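Local structure of uncharacterized protein TCIL3000_10_9440 (Trypanosoma congolense, 5KMX) at residues 61-65 and 194-198. The protein is of unknown function but is a surface antigen of the parasite's insect stage, with a bilobed ectodomain that possibly acts as a sensor. Numbering follows the deposited sequence.
Sequences TLPLN and QPSSV
L64 follows directly on the end of strand 53-63, and its side chain runs past the carbonyl oxygens of S196 and P195. Its CB already rests close to the carbonyl oxygen of S196. L64 CG comes closer still, 3.3 Å from S196 O, because it stands anti to its own carbonyl carbon (chi1 -61°). The two methyls then part: L64 CD1 goes on to P195 O at 3.5 Å and to Q194 NE2 at 3.9 Å, while L64 CD2 touches CG2 of V198 at 3.9 Å. L91 of strand 85-100 also packs against L64.

The backbone sets this up. L62 and V198 form an antiparallel hydrogen-bonded pair, with L62 N to V198 O and V198 N to L62 O both 2.7 Å. P63 faces S197 as the neighbouring non-hydrogen-bonded pair. Beyond it, L64 N donates to S196 O at 3.1 Å, nearly straight at 167°, so the ladder runs one bond past the strand end. On the P63 face, T61 CG2 sits 3.5 Å from S197 OG.

This is where strand 53-63 joins strand 197-204 in the large curved sheet of the ectodomain. No charged pair bridges the segments: three main-chain bonds set the register, and the L64 side chain adds van der Waals cover over the S196 and P195 carbonyls, with a single methyl-methyl contact to V198.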
loop_
_atom_site.group_PDB
_atom_site.type_symbol
_atom_site.label_atom_id
_atom_site.label_comp_id
_atom_site.label_asym_id
_atom_site.label_seq_id
_atom_site.Cartn_x
_atom_site.Cartn_y
_atom_site.Cartn_z
ATOM N N THR A 61 5.602 -13.426 5.888
ATOM C CA THR A 61 4.170 -13.604 6.092
ATOM C C THR A 61 3.884 -13.745 7.582
ATOM O O THR A 61 4.288 -14.724 8.206
ATOM C CB THR A 61 3.635 -14.840 5.342
ATOM O OG1 THR A 61 3.840 -14.673 3.934
ATOM C CG2 THR A 61 2.150 -15.032 5.610
ATOM N N LEU A 62 3.182 -12.765 8.142
ATOM C CA LEU A 62 2.860 -12.765 9.565
ATOM C C LEU A 62 1.471 -13.339 9.824
ATOM O O LEU A 62 0.485 -12.834 9.284
ATOM C CB LEU A 62 2.942 -11.345 10.131
ATOM C CG LEU A 62 4.286 -10.941 10.741
ATOM C CD1 LEU A 62 5.417 -11.131 9.746
ATOM C CD2 LEU A 62 4.231 -9.502 11.235
ATOM N N PRO A 63 1.385 -14.396 10.649
ATOM C CA PRO A 63 0.060 -14.897 11.026
ATOM C C PRO A 63 -0.588 -14.018 12.085
ATOM O O PRO A 63 0.121 -13.435 12.904
ATOM C CB PRO A 63 0.358 -16.291 11.577
ATOM C CG PRO A 63 1.728 -16.169 12.145
ATOM C CD PRO A 63 2.463 -15.214 11.236
ATOM N N LEU A 64 -1.912 -13.918 12.069
ATOM C CA LEU A 64 -2.616 -13.186 13.110
ATOM C C LEU A 64 -2.599 -14.011 14.390
ATOM O O LEU A 64 -3.226 -15.068 14.465
ATOM C CB LEU A 64 -4.053 -12.868 12.686
ATOM C CG LEU A 64 -4.222 -11.998 11.436
ATOM C CD1 LEU A 64 -5.698 -11.739 11.176
ATOM C CD2 LEU A 64 -3.463 -10.684 11.560
ATOM N N ASN A 65 -1.858 -13.532 15.383
ATOM C CA ASN A 65 -1.740 -14.225 16.657
ATOM C C ASN A 65 -1.699 -13.213 17.806
ATOM O O ASN A 65 -2.595 -12.374 17.919
ATOM C CB ASN A 65 -0.505 -15.137 16.645
ATOM C CG ASN A 65 0.766 -14.407 16.249
ATOM O OD1 ASN A 65 0.931 -13.219 16.529
ATOM N ND2 ASN A 65 1.676 -15.122 15.596
ATOM N N GLN A 194 -10.980 -10.254 5.209
ATOM C CA GLN A 194 -9.738 -10.277 5.974
ATOM C C GLN A 194 -9.082 -11.659 5.943
ATOM O O GLN A 194 -9.735 -12.659 6.245
ATOM C CB GLN A 194 -9.998 -9.862 7.422
ATOM C CG GLN A 194 -8.737 -9.546 8.202
ATOM C CD GLN A 194 -9.028 -8.994 9.586
ATOM O OE1 GLN A 194 -10.186 -8.843 9.981
ATOM N NE2 GLN A 194 -7.974 -8.691 10.333
ATOM N N PRO A 195 -7.788 -11.720 5.577
ATOM C CA PRO A 195 -7.082 -13.006 5.589
ATOM C C PRO A 195 -6.617 -13.419 6.984
ATOM O O PRO A 195 -6.672 -12.619 7.918
ATOM C CB PRO A 195 -5.883 -12.751 4.675
ATOM C CG PRO A 195 -5.617 -11.300 4.813
ATOM C CD PRO A 195 -6.957 -10.647 5.000
ATOM N N SER A 196 -6.162 -14.661 7.114
ATOM C CA SER A 196 -5.674 -15.170 8.393
ATOM C C SER A 196 -4.238 -14.726 8.660
ATOM O O SER A 196 -3.741 -14.855 9.779
ATOM C CB SER A 196 -5.761 -16.696 8.425
ATOM O OG SER A 196 -5.125 -17.262 7.291
ATOM N N SER A 197 -3.580 -14.202 7.630
ATOM C CA SER A 197 -2.204 -13.740 7.750
ATOM C C SER A 197 -1.990 -12.453 6.959
ATOM O O SER A 197 -2.704 -12.183 5.991
ATOM C CB SER A 197 -1.232 -14.819 7.266
ATOM O OG SER A 197 -1.301 -14.971 5.859
ATOM N N VAL A 198 -1.007 -11.666 7.385
ATOM C CA VAL A 198 -0.657 -10.417 6.718
ATOM C C VAL A 198 0.762 -10.491 6.160
ATOM O O VAL A 198 1.684 -10.929 6.846
ATOM C CB VAL A 198 -0.768 -9.217 7.678
ATOM C CG1 VAL A 198 -0.323 -7.932 6.991
ATOM C CG2 VAL A 198 -2.194 -9.082 8.191
#